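Local coordinates for organic hydroperoxide resistance protein (Elizabethkingia anophelis NUHP1, PDB 6D9N) that probably reduces organic hydroperoxides to the corresponding alcohols, acting as a thiol-dependent peroxidase of the OsmC/Ohr family, at residues G22-V27 against E37-K42; S68-V73 against D120-A125; I79-T84 against P111-E116. All blocks are in the same frame, centred on the assembly; numbering follows the deposited sequence. Where two conformers were deposited one is given.

Contact 1 (G22-V27 against E37-K42); sequences GRNGHV and EVRYPK. With EDO (1,2-ethanediol), chain E.
In the antiparallel hairpin of strands 25-29 and 35-38, His26 and Glu37 form a non-hydrogen-bonded pair whose side chains meet on one face. His26 ND1 donates to Glu37 OE2 over 2.6 Å, nearly straight at 162°; the oxygen lies in the ring plane, but the nitrogen reaches its syn side from well out of the carboxylate plane. The other imidazole nitrogen, NE2, bonds to Glu35, so the ring is held at both ends.

The other carboxylate oxygen, Glu37 OE1, accepts from Arg39. The guanidinium grips it end-on from the anti side, NH1 at 2.9 Å and NH2 at 3.0 Å, and a water shared with Asn24 O is a third donor. A bend at chi2 (-68°) folds the Arg39 chain back; NH1 donates to Val38 O of its own strand (2.9 Å) and reaches across to Gly25 O in a weak bond. Asn24 CB sits 3.6 Å above the guanidinium plane, over its centre. Gly25 O takes its straight bond from Val38 N (2.9 Å, 169°).

On the other face, Val38 CG2 lies 3.6 Å from Gly25 C. Beyond it, a 1,2-ethanediol molecule, probably from the crystallisation liquor, puts its C1 over one face of the Tyr40 ring, while Arg23 CG meets the ring edge 4.0 Å from CE2. The Tyr40 hydroxyl bonds to Ser68 of the second subunit. In this beta hairpin the His-carboxylate bond crosses between strands, while the Arg-Glu salt bridge runs along 37-39 and orders the carboxylate that His26 meets.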
loop_
_atom_site.group_PDB
_atom_site.type_symbol
_atom_site.label_atom_id
_atom_site.label_comp_id
_atom_site.label_asym_id
_atom_site.label_seq_id
_atom_site.Cartn_x
_atom_site.Cartn_y
_atom_site.Cartn_z
ATOM N N GLY B 22 -4.218 -9.547 -15.881
ATOM C CA GLY B 22 -2.996 -10.334 -15.989
ATOM C C GLY B 22 -1.746 -9.467 -16.005
ATOM O O GLY B 22 -1.639 -8.458 -15.301
ATOM N N ARG B 23 -0.763 -9.890 -16.803
ATOM C CA ARG B 23 0.506 -9.162 -16.891
ATOM C C ARG B 23 0.310 -7.706 -17.292
ATOM O O ARG B 23 1.045 -6.815 -16.842
ATOM C CB ARG B 23 1.384 -9.880 -17.916
ATOM C CG ARG B 23 2.740 -9.257 -18.231
ATOM C CD ARG B 23 3.573 -10.166 -19.124
ATOM N NE ARG B 23 2.889 -10.503 -20.373
ATOM C CZ ARG B 23 2.837 -9.715 -21.451
ATOM N NH1 ARG B 23 3.443 -8.548 -21.454
ATOM N NH2 ARG B 23 2.187 -10.114 -22.532
ATOM N N ASN B 24 -0.650 -7.442 -18.159
ATOM C CA ASN B 24 -0.963 -6.072 -18.545
ATOM C C ASN B 24 -2.175 -5.668 -17.713
ATOM O O ASN B 24 -3.304 -5.616 -18.186
ATOM C CB ASN B 24 -1.210 -6.013 -20.042
ATOM C CG ASN B 24 0.035 -6.366 -20.822
ATOM O OD1 ASN B 24 1.153 -6.090 -20.371
ATOM N ND2 ASN B 24 -0.150 -6.974 -22.005
ATOM N N GLY B 25 -1.915 -5.336 -16.438
ATOM C CA GLY B 25 -2.975 -5.258 -15.452
ATOM C C GLY B 25 -3.757 -3.960 -15.434
ATOM O O GLY B 25 -3.369 -2.927 -15.971
ATOM N N HIS B 26 -4.871 -4.040 -14.720
ATOM C CA HIS B 26 -5.769 -2.920 -14.525
ATOM C C HIS B 26 -6.240 -2.961 -13.082
ATOM O O HIS B 26 -6.507 -4.043 -12.555
ATOM C CB HIS B 26 -6.977 -3.109 -15.458
ATOM C CG HIS B 26 -7.922 -1.962 -15.467
ATOM N ND1 HIS B 26 -7.670 -0.810 -16.171
ATOM C CD2 HIS B 26 -9.109 -1.772 -14.834
ATOM C CE1 HIS B 26 -8.670 0.044 -15.987
ATOM N NE2 HIS B 26 -9.566 -0.528 -15.199
ATOM N N VAL B 27 -6.344 -1.796 -12.437
ATOM C CA VAL B 27 -6.866 -1.740 -11.078
ATOM C C VAL B 27 -7.908 -0.631 -10.987
ATOM O O VAL B 27 -7.787 0.426 -11.626
ATOM C CB VAL B 27 -5.731 -1.659 -10.014
ATOM C CG1 VAL B 27 -4.953 -0.349 -10.084
ATOM C CG2 VAL B 27 -6.241 -1.971 -8.610
ATOM N N GLU B 37 -4.017 1.703 -15.410
ATOM C CA GLU B 37 -3.236 0.553 -15.837
ATOM C C GLU B 37 -2.054 0.355 -14.903
ATOM O O GLU B 37 -1.481 1.314 -14.374
ATOM C CB GLU B 37 -2.694 0.795 -17.251
ATOM C CG GLU B 37 -3.773 0.889 -18.314
ATOM C CD GLU B 37 -4.697 -0.315 -18.333
ATOM O OE1 GLU B 37 -4.255 -1.438 -18.703
ATOM O OE2 GLU B 37 -5.871 -0.134 -17.974
ATOM N N VAL B 38 -1.670 -0.907 -14.713
ATOM C CA VAL B 38 -0.403 -1.238 -14.059
ATOM C C VAL B 38 0.384 -2.159 -14.985
ATOM O O VAL B 38 -0.175 -2.986 -15.726
ATOM C CB VAL B 38 -0.598 -1.881 -12.665
ATOM C CG1 VAL B 38 -1.111 -0.856 -11.661
ATOM C CG2 VAL B 38 -1.468 -3.114 -12.734
ATOM N N ARG B 39 1.701 -2.007 -14.956
ATOM C CA ARG B 39 2.589 -2.795 -15.821
ATOM C C ARG B 39 3.883 -3.048 -15.056
ATOM O O ARG B 39 4.251 -2.282 -14.153
ATOM C CB ARG B 39 2.957 -2.040 -17.093
ATOM C CG ARG B 39 1.807 -1.716 -18.050
ATOM C CD ARG B 39 1.218 -2.994 -18.709
ATOM N NE ARG B 39 0.189 -2.648 -19.681
ATOM C CZ ARG B 39 -1.093 -2.429 -19.418
ATOM N NH1 ARG B 39 -1.577 -2.532 -18.167
ATOM N NH2 ARG B 39 -1.920 -2.110 -20.413
ATOM N N TYR B 40 4.595 -4.095 -15.419
ATOM C CA TYR B 40 5.938 -4.267 -14.879
ATOM C C TYR B 40 6.843 -3.150 -15.381
ATOM O O TYR B 40 6.821 -2.829 -16.578
ATOM C CB TYR B 40 6.509 -5.649 -15.259
ATOM C CG TYR B 40 5.774 -6.816 -14.567
ATOM C CD1 TYR B 40 5.727 -6.907 -13.176
ATOM C CD2 TYR B 40 5.094 -7.782 -15.286
ATOM C CE1 TYR B 40 5.042 -7.960 -12.530
ATOM C CE2 TYR B 40 4.420 -8.831 -14.670
ATOM C CZ TYR B 40 4.391 -8.903 -13.289
ATOM O OH TYR B 40 3.708 -9.937 -12.668
ATOM N N PRO B 41 7.629 -2.529 -14.504
ATOM C CA PRO B 41 8.535 -1.464 -14.930
ATOM C C PRO B 41 9.734 -2.069 -15.646
ATOM O O PRO B 41 9.994 -3.266 -15.570
ATOM C CB PRO B 41 8.948 -0.821 -13.604
ATOM C CG PRO B 41 8.928 -1.964 -12.645
ATOM C CD PRO B 41 7.695 -2.742 -13.040
ATOM N N LYS B 42 10.478 -1.207 -16.338
ATOM C CA LYS B 42 11.616 -1.666 -17.122
ATOM C C LYS B 42 12.615 -2.422 -16.256
ATOM O O LYS B 42 13.146 -3.467 -16.669
ATOM C CB LYS B 42 12.257 -0.459 -17.797
ATOM C CG LYS B 42 13.267 -0.758 -18.859
ATOM C CD LYS B 42 13.287 0.368 -19.902
ATOM C CE LYS B 42 13.489 1.728 -19.255
ATOM N NZ LYS B 42 14.857 2.317 -19.513
HETATM C C1 EDO E . 1.702 -6.147 -13.710
HETATM O O1 EDO E . 0.280 -6.202 -13.987
HETATM C C2 EDO E . 2.029 -4.949 -12.815
HETATM O O2 EDO E . 1.358 -5.179 -11.595
HETATM O O HOH W 1 3.461 -5.576 -17.587
HETATM O O HOH W 2 -5.426 -3.856 -18.485
#

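Contact 2 (S68-V73 against D120-A125)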
loop_
_atom_site.group_PDB
_atom_site.type_symbol
_atom_site.label_atom_id
_atom_site.label_comp_id
_atom_site.label_asym_id
_atom_site.label_seq_id
_atom_site.Cartn_x
_atom_site.Cartn_y
_atom_site.Cartn_z
ATOM N N SER B 68 -0.416 12.094 6.652
ATOM C CA SER B 68 -1.701 12.283 7.320
ATOM C C SER B 68 -1.570 12.079 8.828
ATOM O O SER B 68 -2.056 12.895 9.630
ATOM C CB SER B 68 -2.712 11.299 6.737
ATOM O OG SER B 68 -3.951 11.462 7.394
ATOM N N ALA B 69 -0.872 11.022 9.242
ATOM C CA ALA B 69 -0.672 10.747 10.663
ATOM C C ALA B 69 0.136 11.859 11.311
ATOM O O ALA B 69 -0.186 12.315 12.412
ATOM C CB ALA B 69 0.052 9.403 10.819
ATOM N N LEU B 70 1.183 12.338 10.628
ATOM C CA LEU B 70 2.006 13.430 11.136
ATOM C C LEU B 70 1.168 14.684 11.361
ATOM O O LEU B 70 1.313 15.362 12.383
ATOM C CB LEU B 70 3.130 13.648 10.130
ATOM C CG LEU B 70 4.106 14.768 10.491
ATOM C CD1 LEU B 70 4.775 14.513 11.829
ATOM C CD2 LEU B 70 5.126 14.861 9.373
ATOM N N ASN B 71 0.284 15.011 10.416
ATOM C CA ASN B 71 -0.554 16.193 10.586
ATOM C C ASN B 71 -1.564 16.007 11.699
ATOM O O ASN B 71 -1.852 16.972 12.430
ATOM C CB ASN B 71 -1.151 16.605 9.248
ATOM C CG ASN B 71 -0.161 17.383 8.438
ATOM O OD1 ASN B 71 -0.164 18.612 8.467
ATOM N ND2 ASN B 71 0.782 16.703 7.829
ATOM N N LEU B 72 -2.080 14.792 11.899
ATOM C CA LEU B 72 -2.968 14.576 13.040
ATOM C C LEU B 72 -2.232 14.809 14.356
ATOM O O LEU B 72 -2.766 15.429 15.296
ATOM C CB LEU B 72 -3.544 13.166 12.955
ATOM C CG LEU B 72 -4.551 12.839 14.048
ATOM C CD1 LEU B 72 -5.735 13.849 14.115
ATOM C CD2 LEU B 72 -5.047 11.402 13.807
ATOM N N VAL B 73 -1.010 14.296 14.450
ATOM C CA VAL B 73 -0.204 14.474 15.658
ATOM C C VAL B 73 0.089 15.958 15.896
ATOM O O VAL B 73 -0.010 16.453 17.020
ATOM C CB VAL B 73 1.083 13.633 15.537
ATOM C CG1 VAL B 73 2.121 13.995 16.615
ATOM C CG2 VAL B 73 0.758 12.153 15.590
ATOM N N ASP B 120 10.138 14.133 18.118
ATOM C CA ASP B 120 8.971 13.690 18.883
ATOM C C ASP B 120 7.763 13.492 17.969
ATOM O O ASP B 120 7.004 12.527 18.127
ATOM C CB ASP B 120 8.646 14.721 19.977
ATOM C CG ASP B 120 9.707 14.797 21.082
ATOM O OD1 ASP B 120 10.553 13.880 21.211
ATOM O OD2 ASP B 120 9.668 15.784 21.836
ATOM N N LEU B 121 7.561 14.406 17.029
ATOM C CA LEU B 121 6.410 14.324 16.144
ATOM C C LEU B 121 6.476 13.079 15.269
ATOM O O LEU B 121 5.469 12.363 15.130
ATOM C CB LEU B 121 6.300 15.590 15.286
ATOM C CG LEU B 121 5.940 16.855 16.080
ATOM C CD1 LEU B 121 6.208 18.078 15.180
ATOM C CD2 LEU B 121 4.488 16.802 16.558
ATOM N N ILE B 122 7.651 12.776 14.683
ATOM C CA ILE B 122 7.685 11.623 13.792
ATOM C C ILE B 122 7.622 10.325 14.569
ATOM O O ILE B 122 7.115 9.334 14.050
ATOM C CB ILE B 122 8.877 11.633 12.798
ATOM C CG1 ILE B 122 10.260 11.612 13.497
ATOM C CG2 ILE B 122 8.701 12.727 11.745
ATOM C CD1 ILE B 122 11.298 10.806 12.727
ATOM N N GLU B 123 8.166 10.282 15.788
ATOM C CA GLU B 123 8.025 9.093 16.615
ATOM C C GLU B 123 6.544 8.777 16.844
ATOM O O GLU B 123 6.121 7.618 16.712
ATOM C CB GLU B 123 8.791 9.319 17.930
ATOM C CG GLU B 123 8.580 8.225 18.978
ATOM C CD GLU B 123 9.381 8.454 20.261
ATOM O OE1 GLU B 123 9.883 7.455 20.816
ATOM O OE2 GLU B 123 9.519 9.614 20.715
ATOM N N LYS B 124 5.733 9.796 17.181
ATOM C CA LYS B 124 4.303 9.553 17.370
ATOM C C LYS B 124 3.638 9.179 16.052
ATOM O O LYS B 124 2.800 8.270 16.028
ATOM C CB LYS B 124 3.623 10.782 18.012
ATOM C CG LYS B 124 3.949 10.932 19.486
ATOM C CD LYS B 124 3.361 12.189 20.088
ATOM C CE LYS B 124 3.767 12.333 21.565
ATOM N NZ LYS B 124 3.568 13.703 22.139
ATOM N N ALA B 125 3.956 9.895 14.970
ATOM C CA ALA B 125 3.343 9.592 13.683
ATOM C C ALA B 125 3.598 8.152 13.266
ATOM O O ALA B 125 2.727 7.510 12.677
ATOM C CB ALA B 125 3.884 10.548 12.637
#
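Val73 and Leu121 run antiparallel alongside each other, CG1 of the valine 3.7 Å from CD2 of the leucine, where the long helix 54-77 of the OsmC fold packs on helix 115-128. The axes of the two segments come within 8.6 Å, with N-to-C directions 120° apart, so the segments cross steeply. Both valine methyls are used. CG1, anti to the backbone N (chi1 168°), touches Leu121 and also Lys124 CB at 3.8 Å; CG2 lies over Ala125 N and Lys124 CB. The lysine begins by pointing at the valine and lies athwart it: CB makes the closest touch, CD still brushes CG1, and the extended chain leads the ammonium end away.

On the inner side Leu70 lies across Leu121, again roughly perpendicular, and its CD1 approaches Leu121 CB at 3.9 Å. The same methyl comes near Ile122 CG2, while Ile122 itself turns to the sheet and rests on Leu143 and Val145. Leu70 and Ile122 carry the apolar contact on to Ala108 of strand 100-109. Ala69 packs on Cys129, whose disulfide partner Cys65 belongs to the same long helix. Small residues let the backbones close in: Ala125 CB stands 3.8 Å from Leu70 CA, and Ala69 CB is 3.8 Å from Ala125 O.

Contact 3 (I79-T84 against P111-E116); sequences IKTGET and PGVTIE
Thr81 and Val113 stand shoulder to shoulder, with Thr81 CG2 3.6 Å from Val113 CG1. Rotation about the first torsion decides which group of the threonine does what: at chi1 81° OG1 sits between the backbone N and the carbonyl carbon and donates to Gly82 O (2.7 Å), which leaves CG2 anti to the carbonyl carbon and turned to the valine. Val113 answers with the matching methyl, for its CG1 is also anti to the carbonyl carbon (chi1 -56°). Ile79, in the conformer given, is extended through both torsions, lies athwart the valine and brings CD1 to 4.0 Å from Val113 CG1.

The two segments are connections between helices and sheet in the OsmC fold: 79-84 carries the chain from helix 54-77 into strand 85-94, while the other segment, 111-116, follows strand 100-109 and enters helix 115-128. They are tied by one direct bond, Gly82 N to Pro111 O, 2.9 Å long and nearly straight at 168°. The Pro111 ring runs along the Gly82-Glu83 backbone and sets CD 3.3 Å from Glu83 O. A water donates to both Lys80 O and Gly112 O. Further on, Thr114 is the N-cap of helix 115-128: its side chain caps a backbone N of the first turn and Glu117 OE1 accepts from Thr114 N, consistent with a capping box. The Glu83 carboxylate reaches away to Thr20 of the second subunit.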
loop_
_atom_site.group_PDB
_atom_site.type_symbol
_atom_site.label_atom_id
_atom_site.label_comp_id
_atom_site.label_asym_id
_atom_site.label_seq_id
_atom_site.Cartn_x
_atom_site.Cartn_y
_atom_site.Cartn_z
ATOM N N ILE B 79 0.839 22.588 17.895
ATOM C CA ILE B 79 2.162 23.149 17.579
ATOM C C ILE B 79 2.097 23.809 16.202
ATOM O O ILE B 79 1.594 23.197 15.236
ATOM C CB ILE B 79 3.271 22.072 17.651
ATOM C CG1 ILE B 79 4.663 22.672 17.331
ATOM C CG2 ILE B 79 2.969 20.931 16.729
ATOM C CD1 ILE B 79 5.868 21.795 17.754
ATOM N N LYS B 80 2.630 25.026 16.086
ATOM C CA LYS B 80 2.730 25.722 14.808
ATOM C C LYS B 80 3.866 25.152 13.970
ATOM O O LYS B 80 5.010 25.076 14.434
ATOM C CB LYS B 80 3.024 27.206 15.055
ATOM C CG LYS B 80 3.111 28.041 13.804
ATOM C CD LYS B 80 3.503 29.494 14.129
ATOM C CE LYS B 80 3.621 30.330 12.874
ATOM N NZ LYS B 80 4.079 31.722 13.197
ATOM N N THR B 81 3.549 24.729 12.746
ATOM C CA THR B 81 4.570 24.263 11.815
ATOM C C THR B 81 4.248 24.793 10.437
ATOM O O THR B 81 3.109 25.194 10.160
ATOM C CB THR B 81 4.649 22.723 11.706
ATOM O OG1 THR B 81 3.641 22.201 10.833
ATOM C CG2 THR B 81 4.496 22.059 13.024
ATOM N N GLY B 82 5.225 24.728 9.539
ATOM C CA GLY B 82 4.925 24.910 8.142
ATOM C C GLY B 82 4.315 23.657 7.533
ATOM O O GLY B 82 4.151 22.630 8.178
ATOM N N GLU B 83 4.022 23.725 6.243
ATOM C CA GLU B 83 3.412 22.570 5.580
ATOM C C GLU B 83 4.432 21.436 5.482
ATOM O O GLU B 83 5.568 21.658 5.045
ATOM C CB GLU B 83 2.904 22.973 4.202
ATOM C CG GLU B 83 2.207 21.815 3.454
ATOM C CD GLU B 83 1.599 22.274 2.151
ATOM O OE1 GLU B 83 0.648 23.095 2.184
ATOM O OE2 GLU B 83 2.071 21.796 1.108
ATOM N N THR B 84 4.040 20.251 5.946
ATOM C CA THR B 84 4.967 19.120 5.973
ATOM C C THR B 84 5.051 18.440 4.610
ATOM O O THR B 84 4.157 18.571 3.751
ATOM C CB THR B 84 4.516 18.084 7.020
ATOM O OG1 THR B 84 3.215 17.598 6.680
ATOM C CG2 THR B 84 4.472 18.680 8.403
ATOM N N PRO B 111 8.781 22.104 8.590
ATOM C CA PRO B 111 9.358 23.446 8.732
ATOM C C PRO B 111 8.926 24.085 10.037
ATOM O O PRO B 111 7.809 23.877 10.518
ATOM C CB PRO B 111 8.734 24.228 7.569
ATOM C CG PRO B 111 8.225 23.175 6.615
ATOM C CD PRO B 111 7.805 22.019 7.476
ATOM N N GLY B 112 9.818 24.903 10.607
ATOM C CA GLY B 112 9.470 25.806 11.690
ATOM C C GLY B 112 9.511 25.223 13.076
ATOM O O GLY B 112 9.092 25.913 14.022
ATOM N N VAL B 113 10.022 24.015 13.252
ATOM C CA VAL B 113 10.140 23.414 14.569
ATOM C C VAL B 113 11.603 23.108 14.846
ATOM O O VAL B 113 12.442 23.094 13.940
ATOM C CB VAL B 113 9.287 22.136 14.698
ATOM C CG1 VAL B 113 7.844 22.422 14.370
ATOM C CG2 VAL B 113 9.817 21.003 13.775
ATOM N N THR B 114 11.911 22.845 16.117
ATOM C CA THR B 114 13.257 22.414 16.466
ATOM C C THR B 114 13.420 20.926 16.148
ATOM O O THR B 114 12.438 20.198 15.944
ATOM C CB THR B 114 13.511 22.593 17.965
ATOM O OG1 THR B 114 12.714 21.628 18.672
ATOM C CG2 THR B 114 13.184 24.017 18.439
ATOM N N ILE B 115 14.677 20.454 16.118
ATOM C CA ILE B 115 14.865 19.035 15.794
ATOM C C ILE B 115 14.293 18.137 16.886
ATOM O O ILE B 115 13.797 17.048 16.585
ATOM C CB ILE B 115 16.323 18.698 15.432
ATOM C CG1 ILE B 115 16.355 17.483 14.477
ATOM C CG2 ILE B 115 17.143 18.372 16.664
ATOM C CD1 ILE B 115 15.740 17.797 13.083
ATOM N N GLU B 116 14.344 18.548 18.152
ATOM C CA GLU B 116 13.736 17.732 19.197
ATOM C C GLU B 116 12.234 17.620 18.989
ATOM O O GLU B 116 11.654 16.541 19.128
ATOM C CB GLU B 116 14.025 18.335 20.576
ATOM C CG GLU B 116 15.480 18.175 20.970
ATOM C CD GLU B 116 15.861 18.973 22.215
ATOM O OE1 GLU B 116 14.970 19.541 22.891
ATOM O OE2 GLU B 116 17.068 19.040 22.511
HETATM O O HOH W 3 6.739 27.386 13.358
#

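Contact 1 closes before the other two open, and it lies on the opposite side of the chain's centre: its centre is about 34 Å from that of contact 2 and about 39 Å from that of contact 3. Strand 35-38 leads on to helix 54-77, the next regular element and the one that carries 68-73. Contacts 2 and 3 are neighbours, centres about 11 Å apart, and share helix 115-128; both segments of contact 3 fall between those of contact 2. They meet where Asn71 ND2 probably hydrogen-bonds to Thr84 OG1. Contacts 1 and 3 both touch the second subunit, and Tyr40 of contact 1 bonds Ser68 on the partner's helix 54-77, so regions far apart in one chain meet across the dimer.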